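PDB 1OXX: glucose import ATP-binding protein GlcV from Sulfolobus solfataricus, which hydrolyses ATP to power glucose uptake as the energy-coupling subunit of an ABC transporter. Local coordinates for residues 3-9 with 23-29; 48-54 with 82-88; 100-104 with 117-121; 127-131 with 148-152; 228-232 with 276-280. The protein carries 1 engineered substitution. One frame throughout, in Å; residues are numbered along the deposited sequence.

Interaction 1 (3-9 with 23-29); sequences RIIVKNV and NVNINIE
In the antiparallel beta hairpin of strands 4-13 and 18-28, Ile4 and Val6 pair with Ile28 and Ile26 as hydrogen-bonded pairs, Val6 N meeting Ile26 O at 2.8 Å. Ile4, Val6, Val24, Ile26 and Ile28 share one face of the sheet, where branched side chains suit the burial; Val6 CG1, placed anti to its own N (chi1 -179°), reaches Val24 CG1 at 4.1 Å. The hairpin belongs to the antiparallel beta sheet of the ABC-ATPase domain, strand 4-13 pairing on with strand 61-64. A G1 beta bulge shifts the register, Asn8 and Val9 both facing Val24, and Asn25 OD1 accepts from Asn8 N at 2.7 Å, the donor standing above the Asn25 amide plane. On the other face a water donates to Val6 O and Asn27 OD1. At the far end Arg3 grips Glu29 side-on in a two-pronged salt bridge, NE to OE1 at 2.8 Å and NH2 to OE2 at 2.5 Å. A leucine in place of Arg3 would probably leave the Glu29 carboxylate without its charged mate.

Interaction 2 (48-54 with 82-88); sequences MRIIAGL and RKIGMVF
Arg82 NH1 donates to two successive carbonyls at the C-terminal end of helix 41-52, Ile51 O at 2.8 Å and Ile50 O at 3.1 Å, in a P-loop NTPase core where this helix follows the Walker A loop and packs against edge strand 84-88. The helix closes in a Schellman motif with Gly53 as C-prime residue, and the last turn leaves carbonyls for which a guanidinium is a fitting donor. The Ile51 bond is bent and reaches the oxygen from well above its carbonyl plane, whereas the Ile50 bond lies closer to its plane. A water bridges Ile50 O and Arg82 NH2, while NE binds Val77 O. Gly53 CA lies 3.2 Å above one guanidinium face; a side chain there would collide with Arg82, and the positive phi also favours glycine.

Farther along, alternate strand residues Ile84, Met86 and Phe88 point at the helix. Ile84 CD1 rests near Ile51 O. Met48, in the conformer described here, has CG anti to the backbone N (chi1 -177°) and bends at chi2 and chi3 to make an oblique Met-aromatic contact with Phe88. The Met86 sulfur touches both Ala52 CB and Leu54 CD1, neighbours on its helix side, the small alanine letting the strand side chains come close. Both carbons also meet the Phe88 ring at its edge, Leu54 CD1 lying 4.1 Å from Phe88 CE2.

Interaction 3 (100-104 with 117-121); sequences FENIA and IRKRV
Val121 and Phe100 bury the most surface where helices 99-104 and 114-127 meet in the helical part of the ABC ATPase domain. The two short helical segments cross steeply, at 102° with axes 10.0 Å apart, and no hydrogen bond joins them: the contact is apolar packing. Val121 points at the other helix and divides its two methyls. CG1, set anti to the backbone N (chi1 171°), enters between Phe100 and Ile103, reaching 3.4 Å from Phe100 CD1 and 3.8 Å from Ile103 CG2. CG2 turns to Ala104, lying 3.8 Å from its CB. A beta-branched residue suits this place because its two methyls serve separate neighbours from one carbon.

The Phe100 side chain crosses that of Val121 at about a right angle. Its CG stands anti to the backbone N (chi1 179°), which carries the ring across to the second helix; there Arg118 CA comes to the ring edge, 4.0 Å from CZ, and the CG1 methyl of Val121 approaches obliquely. The polar end of Arg118 goes elsewhere, into salt bridges with Glu115 and Glu122 of its own helix. Ile103, on the other side of Val121 CG1 from Phe100, also packs on helix 143-155. Ala104 adds the last piece, since with only a methyl it allows Ile117 to approach one turn before Val121: Ile117 CG2 meets Ala104 CB at 3.9 Å.

Interaction 4 (127-131 with 148-152); sequences ILDIH and RVALA
Leu128 and Ile130 both aim at helix 143-155, with Arg148 reaching back the other way. Leu128 meets Leu151 at about a right angle, the CD2 methyls of the two 4.1 Å apart, while its CD1 lies against the next residue, 3.6 Å from Ala152 CB. Ile130 divides its branches too: CG2 touches the aliphatic base of Arg148, 3.7 Å from CB, and CD1 packs on Val149 CG2 at 3.6 Å. That reach depends on chi1 of 45°, which puts CG1 in the crowded position between backbone N and carbonyl carbon.

Arg148 is extended from CG to NE, and its stem passes in front of the Leu128 oxygen, CD 3.4 Å from Leu128 O, before NH1 turns back to donate to Leu128 O at 3.0 Å. The oxygen sits in the guanidinium plane, yet the nitrogen stands well above the carbonyl plane, away from a lone pair. The carbonyl belongs to the Schellman motif that closes helix 114-127 with Asp129, at positive phi, as C-prime residue; a long arginine can pack its stem and still bond this turn. The segment thus joins the end of helix 114-127 to helix 143-155, with helix 176-190 touching Arg148 and Leu151 and helix 99-104 contributing Ile103 beside Ile130, Val149 and Ala152.

Interaction 5 (228-232 with 276-280); sequences LYDNP and IRPED
Stacking joins Tyr229, near the end of helix 225-230, to Arg277 in the loop after strand 271-276, and so ties the last part of the ABC-ATPase domain to the C-terminal beta domain. The Arg277 guanidinium lies flat over one face of the ring, planes 15° apart and centres at 3.9 Å, a cation-pi contact with NE above the ring centre. Arg277 CD, on an extended chain, also comes to 3.3 Å from Tyr229 CZ.

Hydrogen bonds tie the same pair: NH2 reaches Tyr229 O at 2.8 Å on a lone pair in the carbonyl plane, while NE gives a longer, more bent bond to that oxygen. At the ring edge the hydroxyl donates to Glu279 OE2 at 2.6 Å on the syn side, ring and carboxylate being nearly coplanar. A water bridges Tyr229 OH and Glu279 OE1.

Replacing Tyr229 by alanine is likely to strip the Arg277 guanidinium of its stacking surface and leave Glu279 OE2 without the hydroxyl. With NH1 bound to Ala238 O and Glu243 O, the buried arginine charge is probably stabilised by carbonyl dipoles and the pi face.

How the interactions relate
Interactions 2, 4 and 5 are buried, whereas interactions 1 and 3 lie partly at the surface. Interactions 1 and 2 touch through Val6 and Ile51, which sets the hairpin against the helix after the P-loop. Interactions 3 and 4 share helix 114-127, at its middle and its end, and meet through Ile103. Val87 on Leu151 links interaction 2 to interaction 4. Interaction 5 stands apart, across the chain's centre from 2, 3 and 4, where helix 225-230 of the ATPase domain meets a loop of the C-terminal beta sheets. Chemistry follows place: backbone pairing with a salt bridge at one end in 1, apolar packing alone in 3, arginines on helix-end carbonyls in 2, 4 and 5, with stacking added in 5.

Interaction 1 (3-9 with 23-29)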
# COMPACT_ATOMS: atom_id res chain seq x y z
N ARG A 3 8.34 11.60 -16.07
CA ARG A 3 8.53 12.19 -14.76
C ARG A 3 7.23 12.86 -14.34
O ARG A 3 6.62 13.55 -15.14
CB ARG A 3 9.57 13.30 -14.83
CG ARG A 3 11.01 12.91 -14.82
CD ARG A 3 11.92 14.10 -14.47
NE ARG A 3 12.25 14.17 -13.04
CZ ARG A 3 12.09 15.23 -12.26
NH1 ARG A 3 11.57 16.36 -12.73
NH2 ARG A 3 12.45 15.17 -10.98
N ILE A 4 6.82 12.70 -13.09
CA ILE A 4 5.61 13.35 -12.61
C ILE A 4 5.95 14.33 -11.51
O ILE A 4 6.51 13.93 -10.46
CB ILE A 4 4.61 12.32 -12.09
CG1 ILE A 4 4.37 11.20 -13.12
CG2 ILE A 4 3.29 13.00 -11.73
CD1 ILE A 4 3.81 11.67 -14.44
N ILE A 5 5.61 15.59 -11.71
CA ILE A 5 5.81 16.62 -10.69
C ILE A 5 4.45 17.01 -10.16
O ILE A 5 3.62 17.53 -10.91
CB ILE A 5 6.52 17.89 -11.23
CG1 ILE A 5 7.95 17.59 -11.64
CG2 ILE A 5 6.49 18.98 -10.16
CD1 ILE A 5 8.70 18.82 -12.11
N VAL A 6 4.24 16.75 -8.88
CA VAL A 6 3.04 17.10 -8.14
C VAL A 6 3.45 18.32 -7.31
O VAL A 6 4.24 18.17 -6.40
CB VAL A 6 2.60 15.95 -7.24
CG1 VAL A 6 1.33 16.30 -6.47
CG2 VAL A 6 2.38 14.69 -8.06
N LYS A 7 2.93 19.50 -7.65
CA LYS A 7 3.34 20.76 -7.01
C LYS A 7 2.21 21.43 -6.23
O LYS A 7 1.23 21.90 -6.81
CB LYS A 7 3.87 21.72 -8.08
CG LYS A 7 4.52 22.95 -7.50
CD LYS A 7 5.86 22.61 -6.89
CE LYS A 7 6.44 23.80 -6.11
NZ LYS A 7 7.84 23.53 -5.66
N ASN A 8 2.34 21.43 -4.90
CA ASN A 8 1.35 22.01 -4.01
C ASN A 8 -0.08 21.62 -4.35
O ASN A 8 -0.98 22.47 -4.38
CB ASN A 8 1.46 23.54 -4.01
CG ASN A 8 2.82 24.02 -3.58
OD1 ASN A 8 3.43 24.86 -4.23
ND2 ASN A 8 3.29 23.49 -2.46
N VAL A 9 -0.30 20.35 -4.60
CA VAL A 9 -1.63 19.92 -5.01
C VAL A 9 -2.59 19.75 -3.85
O VAL A 9 -2.34 18.99 -2.91
CB VAL A 9 -1.56 18.65 -5.79
CG1 VAL A 9 -2.92 17.98 -5.87
CG2 VAL A 9 -0.96 18.95 -7.19
N ASN A 23 -1.84 20.34 0.02
CA ASN A 23 -0.49 20.73 -0.39
C ASN A 23 0.50 19.57 -0.55
O ASN A 23 1.55 19.53 0.09
CB ASN A 23 0.08 21.76 0.57
CG ASN A 23 0.83 22.85 -0.15
OD1 ASN A 23 0.22 23.73 -0.76
ND2 ASN A 23 2.16 22.79 -0.10
N VAL A 24 0.13 18.65 -1.42
CA VAL A 24 0.95 17.48 -1.67
C VAL A 24 2.05 17.80 -2.67
O VAL A 24 1.79 18.34 -3.75
CB VAL A 24 0.10 16.31 -2.18
CG1 VAL A 24 0.98 15.14 -2.56
CG2 VAL A 24 -0.93 15.90 -1.14
N ASN A 25 3.28 17.47 -2.31
CA ASN A 25 4.43 17.70 -3.15
C ASN A 25 5.26 16.41 -3.32
O ASN A 25 5.75 15.87 -2.33
CB ASN A 25 5.31 18.79 -2.57
CG ASN A 25 4.69 20.17 -2.72
OD1 ASN A 25 4.72 20.75 -3.80
ND2 ASN A 25 4.09 20.69 -1.64
N ILE A 26 5.37 15.93 -4.55
CA ILE A 26 6.15 14.73 -4.88
C ILE A 26 6.73 14.89 -6.26
O ILE A 26 6.05 15.39 -7.15
CB ILE A 26 5.27 13.46 -4.94
CG1 ILE A 26 4.24 13.41 -3.83
CG2 ILE A 26 6.15 12.23 -4.92
CD1 ILE A 26 3.24 12.28 -4.02
N ASN A 27 7.99 14.50 -6.42
CA ASN A 27 8.64 14.43 -7.72
C ASN A 27 8.92 12.96 -7.99
O ASN A 27 9.81 12.36 -7.36
CB ASN A 27 9.95 15.22 -7.76
CG ASN A 27 9.78 16.68 -7.41
OD1 ASN A 27 8.79 17.32 -7.78
ND2 ASN A 27 10.79 17.25 -6.74
N ILE A 28 8.13 12.34 -8.87
CA ILE A 28 8.29 10.92 -9.23
C ILE A 28 9.14 10.83 -10.47
O ILE A 28 8.84 11.47 -11.48
CB ILE A 28 6.90 10.29 -9.47
CG1 ILE A 28 6.05 10.39 -8.20
CG2 ILE A 28 7.03 8.84 -9.88
CD1 ILE A 28 4.62 9.93 -8.37
N GLU A 29 10.21 10.06 -10.40
CA GLU A 29 11.16 9.98 -11.50
C GLU A 29 10.73 9.02 -12.59
O GLU A 29 9.88 8.15 -12.40
CB GLU A 29 12.53 9.57 -10.95
CG GLU A 29 13.13 10.60 -10.01
CD GLU A 29 13.32 11.97 -10.64
OE1 GLU A 29 13.60 12.05 -11.85
OE2 GLU A 29 13.17 12.99 -9.92
O HOH W 1 6.94 18.77 -6.16

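Interaction 2 (48-54 with 82-88)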
# COMPACT_ATOMS: atom_id res chain seq x y z
N MET A 48 -5.17 9.53 -7.15
CA MET A 48 -4.98 8.77 -8.36
C MET A 48 -5.77 9.35 -9.53
O MET A 48 -5.31 9.37 -10.68
CB MET A 48 -5.39 7.32 -8.12
CG MET A 48 -5.13 6.45 -9.35
SD MET A 48 -4.27 4.89 -9.10
CE MET A 48 -2.60 5.45 -9.14
N ARG A 49 -6.99 9.80 -9.25
CA ARG A 49 -7.83 10.38 -10.28
C ARG A 49 -7.22 11.67 -10.82
O ARG A 49 -7.35 11.97 -12.00
CB ARG A 49 -9.24 10.63 -9.73
CG ARG A 49 -10.07 9.37 -9.62
CD ARG A 49 -11.41 9.55 -8.95
NE ARG A 49 -12.37 10.29 -9.76
CZ ARG A 49 -13.08 9.77 -10.74
NH1 ARG A 49 -12.94 8.49 -11.05
NH2 ARG A 49 -13.95 10.52 -11.42
N ILE A 50 -6.54 12.42 -9.95
CA ILE A 50 -5.86 13.63 -10.40
C ILE A 50 -4.68 13.26 -11.30
O ILE A 50 -4.45 13.89 -12.34
CB ILE A 50 -5.45 14.49 -9.21
CG1 ILE A 50 -6.70 15.17 -8.65
CG2 ILE A 50 -4.43 15.53 -9.60
CD1 ILE A 50 -6.48 15.93 -7.36
N ILE A 51 -3.90 12.25 -10.92
CA ILE A 51 -2.81 11.82 -11.80
C ILE A 51 -3.37 11.32 -13.15
O ILE A 51 -2.78 11.57 -14.19
CB ILE A 51 -1.93 10.73 -11.14
CG1 ILE A 51 -1.41 11.19 -9.78
CG2 ILE A 51 -0.79 10.35 -12.06
CD1 ILE A 51 -0.62 12.47 -9.80
N ALA A 52 -4.51 10.63 -13.12
CA ALA A 52 -5.09 10.09 -14.35
C ALA A 52 -5.69 11.17 -15.23
O ALA A 52 -5.74 11.03 -16.45
CB ALA A 52 -6.13 9.04 -14.03
N GLY A 53 -6.15 12.25 -14.63
CA GLY A 53 -6.79 13.31 -15.37
C GLY A 53 -8.31 13.19 -15.32
O GLY A 53 -9.03 13.88 -16.04
N LEU A 54 -8.81 12.30 -14.46
CA LEU A 54 -10.25 12.12 -14.25
C LEU A 54 -10.78 13.18 -13.28
O LEU A 54 -12.00 13.38 -13.14
CB LEU A 54 -10.55 10.71 -13.74
CG LEU A 54 -10.19 9.61 -14.74
CD1 LEU A 54 -10.25 8.24 -14.09
CD2 LEU A 54 -11.13 9.68 -15.94
N ARG A 82 -2.55 11.62 -22.08
CA ARG A 82 -1.46 11.52 -21.10
C ARG A 82 -0.57 10.26 -21.10
O ARG A 82 0.33 10.11 -20.26
CB ARG A 82 -2.06 11.64 -19.71
CG ARG A 82 -2.56 13.02 -19.37
CD ARG A 82 -2.95 13.10 -17.93
NE ARG A 82 -3.61 14.36 -17.61
CZ ARG A 82 -3.87 14.77 -16.38
NH1 ARG A 82 -3.51 14.04 -15.32
NH2 ARG A 82 -4.50 15.92 -16.21
N LYS A 83 -0.82 9.36 -22.03
CA LYS A 83 -0.07 8.10 -22.15
C LYS A 83 -0.11 7.27 -20.87
O LYS A 83 0.91 6.80 -20.38
CB LYS A 83 1.35 8.32 -22.65
CG LYS A 83 1.40 8.97 -24.04
CD LYS A 83 2.60 8.51 -24.85
CE LYS A 83 2.26 7.27 -25.67
NZ LYS A 83 3.13 7.13 -26.87
N ILE A 84 -1.32 7.09 -20.37
CA ILE A 84 -1.59 6.36 -19.14
C ILE A 84 -2.35 5.08 -19.40
O ILE A 84 -3.17 5.00 -20.33
CB ILE A 84 -2.40 7.22 -18.18
CG1 ILE A 84 -1.63 8.47 -17.82
CG2 ILE A 84 -2.71 6.45 -16.91
CD1 ILE A 84 -2.41 9.43 -16.94
N GLY A 85 -2.02 4.07 -18.62
CA GLY A 85 -2.77 2.83 -18.56
C GLY A 85 -3.32 2.71 -17.16
O GLY A 85 -2.57 2.91 -16.19
N MET A 86 -4.60 2.40 -17.03
CA MET A 86 -5.26 2.34 -15.73
C MET A 86 -5.76 0.93 -15.41
O MET A 86 -6.47 0.33 -16.22
CB MET A 86 -6.44 3.30 -15.71
CG MET A 86 -6.06 4.77 -15.75
SD MET A 86 -7.46 5.87 -16.00
CE MET A 86 -7.83 5.55 -17.71
N VAL A 87 -5.42 0.44 -14.22
CA VAL A 87 -5.95 -0.82 -13.69
C VAL A 87 -6.56 -0.41 -12.38
O VAL A 87 -5.86 -0.26 -11.38
CB VAL A 87 -4.88 -1.85 -13.42
CG1 VAL A 87 -5.51 -3.09 -12.83
CG2 VAL A 87 -4.14 -2.18 -14.71
N PHE A 88 -7.87 -0.19 -12.39
CA PHE A 88 -8.58 0.34 -11.24
C PHE A 88 -9.64 -0.66 -10.85
O PHE A 88 -10.41 -1.10 -11.70
CB PHE A 88 -9.27 1.66 -11.56
CG PHE A 88 -8.36 2.84 -11.80
CD1 PHE A 88 -7.00 2.78 -11.57
CD2 PHE A 88 -8.89 4.04 -12.25
CE1 PHE A 88 -6.20 3.88 -11.77
CE2 PHE A 88 -8.09 5.14 -12.46
CZ PHE A 88 -6.75 5.06 -12.21
O HOH W 2 -5.47 16.17 -13.44

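Interaction 3 (100-104 with 117-121)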
# COMPACT_ATOMS: atom_id res chain seq x y z
N PHE A 100 -11.34 -9.92 -26.44
CA PHE A 100 -10.76 -9.20 -27.56
C PHE A 100 -11.36 -7.80 -27.65
O PHE A 100 -10.66 -6.84 -27.80
CB PHE A 100 -11.03 -9.92 -28.90
CG PHE A 100 -10.47 -9.21 -30.10
CD1 PHE A 100 -9.21 -9.49 -30.55
CD2 PHE A 100 -11.18 -8.21 -30.73
CE1 PHE A 100 -8.68 -8.83 -31.65
CE2 PHE A 100 -10.65 -7.56 -31.82
CZ PHE A 100 -9.40 -7.86 -32.27
N GLU A 101 -12.68 -7.72 -27.62
CA GLU A 101 -13.37 -6.46 -27.75
C GLU A 101 -13.03 -5.52 -26.61
O GLU A 101 -12.91 -4.29 -26.80
CB GLU A 101 -14.88 -6.72 -27.81
CG GLU A 101 -15.35 -7.38 -29.10
CD GLU A 101 -16.84 -7.65 -29.14
OE1 GLU A 101 -17.39 -8.26 -28.19
OE2 GLU A 101 -17.48 -7.26 -30.14
N ASN A 102 -12.86 -6.07 -25.41
CA ASN A 102 -12.48 -5.25 -24.26
C ASN A 102 -11.09 -4.66 -24.45
O ASN A 102 -10.86 -3.50 -24.13
CB ASN A 102 -12.51 -6.08 -22.98
CG ASN A 102 -13.82 -5.96 -22.25
OD1 ASN A 102 -14.07 -4.96 -21.56
ND2 ASN A 102 -14.68 -6.97 -22.39
N ILE A 103 -10.16 -5.46 -24.95
CA ILE A 103 -8.79 -5.00 -25.14
C ILE A 103 -8.68 -4.03 -26.32
O ILE A 103 -7.89 -3.08 -26.29
CB ILE A 103 -7.85 -6.20 -25.31
CG1 ILE A 103 -7.89 -7.09 -24.06
CG2 ILE A 103 -6.42 -5.73 -25.59
CD1 ILE A 103 -7.19 -8.46 -24.25
N ALA A 104 -9.50 -4.23 -27.34
CA ALA A 104 -9.48 -3.38 -28.52
C ALA A 104 -10.14 -2.03 -28.29
O ALA A 104 -9.87 -1.06 -29.01
CB ALA A 104 -10.18 -4.06 -29.65
N ILE A 117 -5.40 -3.05 -35.45
CA ILE A 117 -6.01 -3.29 -34.15
C ILE A 117 -5.85 -4.77 -33.77
O ILE A 117 -5.44 -5.09 -32.65
CB ILE A 117 -7.50 -2.88 -34.19
CG1 ILE A 117 -7.63 -1.37 -34.30
CG2 ILE A 117 -8.27 -3.43 -32.99
CD1 ILE A 117 -9.05 -0.94 -34.62
N ARG A 118 -6.12 -5.66 -34.72
CA ARG A 118 -6.10 -7.10 -34.42
C ARG A 118 -4.70 -7.53 -34.04
O ARG A 118 -4.50 -8.23 -33.04
CB ARG A 118 -6.57 -7.90 -35.63
CG ARG A 118 -6.60 -9.39 -35.33
CD ARG A 118 -6.81 -10.27 -36.54
NE ARG A 118 -5.76 -10.06 -37.53
CZ ARG A 118 -4.50 -10.47 -37.39
NH1 ARG A 118 -4.13 -11.14 -36.31
NH2 ARG A 118 -3.62 -10.22 -38.35
N LYS A 119 -3.72 -7.05 -34.79
CA LYS A 119 -2.35 -7.42 -34.53
C LYS A 119 -1.90 -6.94 -33.16
O LYS A 119 -1.24 -7.66 -32.40
CB LYS A 119 -1.44 -6.92 -35.66
CG LYS A 119 -1.66 -7.69 -36.96
CD LYS A 119 -0.79 -7.19 -38.10
CE LYS A 119 -1.14 -7.88 -39.41
NZ LYS A 119 -0.28 -7.38 -40.52
N ARG A 120 -2.30 -5.73 -32.79
CA ARG A 120 -1.88 -5.18 -31.51
C ARG A 120 -2.54 -5.92 -30.34
O ARG A 120 -1.88 -6.27 -29.36
CB ARG A 120 -2.20 -3.69 -31.43
CG ARG A 120 -1.83 -3.05 -30.10
CD ARG A 120 -0.36 -3.19 -29.76
NE ARG A 120 -0.07 -2.59 -28.47
CZ ARG A 120 1.01 -2.84 -27.73
NH1 ARG A 120 1.93 -3.69 -28.14
NH2 ARG A 120 1.15 -2.23 -26.55
N VAL A 121 -3.84 -6.14 -30.45
CA VAL A 121 -4.54 -6.86 -29.41
C VAL A 121 -3.97 -8.27 -29.25
O VAL A 121 -3.73 -8.72 -28.14
CB VAL A 121 -6.04 -6.94 -29.72
CG1 VAL A 121 -6.76 -7.90 -28.75
CG2 VAL A 121 -6.64 -5.54 -29.68

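Interaction 4 (127-131 with 148-152)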
# COMPACT_ATOMS: atom_id res chain seq x y z
N ILE A 127 1.55 -11.89 -24.98
CA ILE A 127 2.50 -11.57 -23.93
C ILE A 127 1.91 -11.86 -22.54
O ILE A 127 2.62 -12.35 -21.66
CB ILE A 127 2.93 -10.10 -24.06
CG1 ILE A 127 3.86 -9.92 -25.27
CG2 ILE A 127 3.60 -9.63 -22.77
CD1 ILE A 127 4.06 -8.45 -25.68
N LEU A 128 0.62 -11.59 -22.34
CA LEU A 128 -0.04 -11.77 -21.06
C LEU A 128 -0.74 -13.12 -20.94
O LEU A 128 -1.51 -13.37 -20.01
CB LEU A 128 -1.03 -10.61 -20.83
CG LEU A 128 -0.42 -9.22 -20.62
CD1 LEU A 128 -1.48 -8.15 -20.50
CD2 LEU A 128 0.46 -9.22 -19.38
N ASP A 129 -0.47 -13.99 -21.90
CA ASP A 129 -0.97 -15.37 -21.94
C ASP A 129 -2.48 -15.50 -21.79
O ASP A 129 -2.98 -16.35 -21.04
CB ASP A 129 -0.26 -16.22 -20.89
CG ASP A 129 -0.46 -17.72 -21.11
OD1 ASP A 129 -0.60 -18.16 -22.28
OD2 ASP A 129 -0.47 -18.53 -20.16
N ILE A 130 -3.20 -14.66 -22.54
CA ILE A 130 -4.66 -14.77 -22.63
C ILE A 130 -5.13 -14.81 -24.08
O ILE A 130 -6.31 -14.62 -24.37
CB ILE A 130 -5.40 -13.63 -21.89
CG1 ILE A 130 -4.75 -12.28 -22.21
CG2 ILE A 130 -5.41 -13.92 -20.40
CD1 ILE A 130 -5.53 -11.07 -21.75
N HIS A 131 -4.19 -15.06 -24.98
CA HIS A 131 -4.52 -15.12 -26.40
C HIS A 131 -5.58 -16.19 -26.68
O HIS A 131 -6.44 -16.03 -27.55
CB HIS A 131 -3.24 -15.38 -27.21
CG HIS A 131 -3.43 -15.32 -28.68
ND1 HIS A 131 -3.75 -16.43 -29.42
CD2 HIS A 131 -3.37 -14.28 -29.55
CE1 HIS A 131 -3.85 -16.09 -30.69
NE2 HIS A 131 -3.63 -14.79 -30.80
N ARG A 148 -5.71 -10.32 -16.17
CA ARG A 148 -4.85 -10.17 -17.32
C ARG A 148 -5.53 -9.42 -18.47
O ARG A 148 -4.85 -8.64 -19.15
CB ARG A 148 -4.30 -11.53 -17.74
CG ARG A 148 -3.33 -12.09 -16.72
CD ARG A 148 -2.95 -13.51 -16.98
NE ARG A 148 -1.99 -13.95 -15.97
CZ ARG A 148 -0.72 -14.17 -16.21
NH1 ARG A 148 -0.23 -14.02 -17.43
NH2 ARG A 148 0.08 -14.55 -15.22
N VAL A 149 -6.83 -9.61 -18.69
CA VAL A 149 -7.51 -8.84 -19.71
C VAL A 149 -7.54 -7.36 -19.34
O VAL A 149 -7.33 -6.50 -20.18
CB VAL A 149 -8.93 -9.36 -19.93
CG1 VAL A 149 -9.71 -8.46 -20.86
CG2 VAL A 149 -8.86 -10.76 -20.46
N ALA A 150 -7.77 -7.06 -18.06
CA ALA A 150 -7.78 -5.68 -17.59
C ALA A 150 -6.39 -5.04 -17.77
O ALA A 150 -6.28 -3.87 -18.16
CB ALA A 150 -8.21 -5.61 -16.13
N LEU A 151 -5.34 -5.80 -17.48
CA LEU A 151 -3.99 -5.29 -17.69
C LEU A 151 -3.71 -5.09 -19.18
O LEU A 151 -3.14 -4.09 -19.57
CB LEU A 151 -2.98 -6.23 -17.07
CG LEU A 151 -1.54 -5.79 -16.99
CD1 LEU A 151 -1.40 -4.45 -16.29
CD2 LEU A 151 -0.74 -6.87 -16.29
N ALA A 152 -4.15 -6.00 -20.04
CA ALA A 152 -3.96 -5.86 -21.47
C ALA A 152 -4.66 -4.61 -21.98
O ALA A 152 -4.12 -3.88 -22.82
CB ALA A 152 -4.52 -7.09 -22.17
O HOH W 3 2.57 -13.41 -19.09

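Interaction 5 (228-232 with 276-280)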
# COMPACT_ATOMS: atom_id res chain seq x y z
N LEU A 228 10.17 3.14 6.11
CA LEU A 228 8.93 3.46 6.80
C LEU A 228 8.62 2.38 7.83
O LEU A 228 8.09 2.68 8.90
CB LEU A 228 7.74 3.59 5.85
CG LEU A 228 7.53 5.01 5.30
CD1 LEU A 228 8.71 5.41 4.48
CD2 LEU A 228 6.24 5.11 4.50
N TYR A 229 8.92 1.12 7.49
CA TYR A 229 8.64 0.01 8.39
C TYR A 229 9.44 0.08 9.69
O TYR A 229 8.91 -0.11 10.79
CB TYR A 229 8.96 -1.30 7.66
CG TYR A 229 8.38 -2.54 8.30
CD1 TYR A 229 7.05 -2.86 8.15
CD2 TYR A 229 9.16 -3.40 9.05
CE1 TYR A 229 6.52 -4.00 8.69
CE2 TYR A 229 8.63 -4.54 9.62
CZ TYR A 229 7.31 -4.83 9.43
OH TYR A 229 6.73 -5.97 9.96
N ASP A 230 10.74 0.34 9.56
CA ASP A 230 11.62 0.34 10.72
C ASP A 230 11.77 1.72 11.37
O ASP A 230 12.02 1.80 12.58
CB ASP A 230 13.00 -0.17 10.32
CG ASP A 230 13.02 -1.66 10.06
OD1 ASP A 230 12.13 -2.39 10.57
OD2 ASP A 230 13.91 -2.17 9.34
N ASN A 231 11.58 2.78 10.60
CA ASN A 231 11.72 4.15 11.11
C ASN A 231 10.50 5.02 10.79
O ASN A 231 10.61 6.07 10.16
CB ASN A 231 13.00 4.77 10.56
CG ASN A 231 14.23 3.97 10.94
OD1 ASN A 231 14.54 3.85 12.13
ND2 ASN A 231 14.91 3.41 9.95
N PRO A 232 9.34 4.59 11.25
CA PRO A 232 8.13 5.38 10.98
C PRO A 232 8.14 6.68 11.78
O PRO A 232 8.58 6.70 12.93
CB PRO A 232 7.00 4.49 11.47
CG PRO A 232 7.65 3.56 12.48
CD PRO A 232 9.05 3.36 11.99
N ILE A 276 5.86 -1.78 19.13
CA ILE A 276 6.68 -2.99 19.01
C ILE A 276 5.94 -3.98 18.11
O ILE A 276 4.80 -4.38 18.37
CB ILE A 276 7.08 -3.58 20.41
CG1 ILE A 276 8.13 -4.69 20.26
CG2 ILE A 276 5.88 -4.07 21.20
CD1 ILE A 276 9.56 -4.17 20.01
N ARG A 277 6.56 -4.31 16.99
CA ARG A 277 5.93 -5.22 16.05
C ARG A 277 5.91 -6.65 16.59
O ARG A 277 6.78 -7.05 17.37
CB ARG A 277 6.64 -5.14 14.70
CG ARG A 277 6.52 -3.78 14.03
CD ARG A 277 6.85 -3.82 12.53
NE ARG A 277 6.96 -2.48 11.99
CZ ARG A 277 5.93 -1.70 11.67
NH1 ARG A 277 4.68 -2.15 11.75
NH2 ARG A 277 6.15 -0.48 11.19
N PRO A 278 4.92 -7.45 16.19
CA PRO A 278 4.79 -8.82 16.73
C PRO A 278 6.03 -9.69 16.51
O PRO A 278 6.33 -10.51 17.36
CB PRO A 278 3.57 -9.37 16.01
CG PRO A 278 3.44 -8.51 14.81
CD PRO A 278 3.82 -7.13 15.26
N GLU A 279 6.74 -9.52 15.40
CA GLU A 279 7.94 -10.31 15.16
C GLU A 279 9.08 -9.93 16.11
O GLU A 279 10.06 -10.66 16.20
CB GLU A 279 8.40 -10.17 13.72
CG GLU A 279 8.87 -8.77 13.33
CD GLU A 279 7.80 -7.92 12.66
OE1 GLU A 279 6.61 -8.14 12.92
OE2 GLU A 279 8.19 -6.99 11.89
N ASP A 280 8.93 -8.81 16.79
CA ASP A 280 9.96 -8.31 17.69
C ASP A 280 9.64 -8.55 19.15
O ASP A 280 10.20 -7.91 20.04
CB ASP A 280 10.21 -6.83 17.43
CG ASP A 280 10.68 -6.57 16.02
OD1 ASP A 280 11.50 -7.38 15.50
OD2 ASP A 280 10.25 -5.59 15.38
O HOH W 4 4.35 -7.10 11.75
O HOH W 5 10.02 -2.64 12.37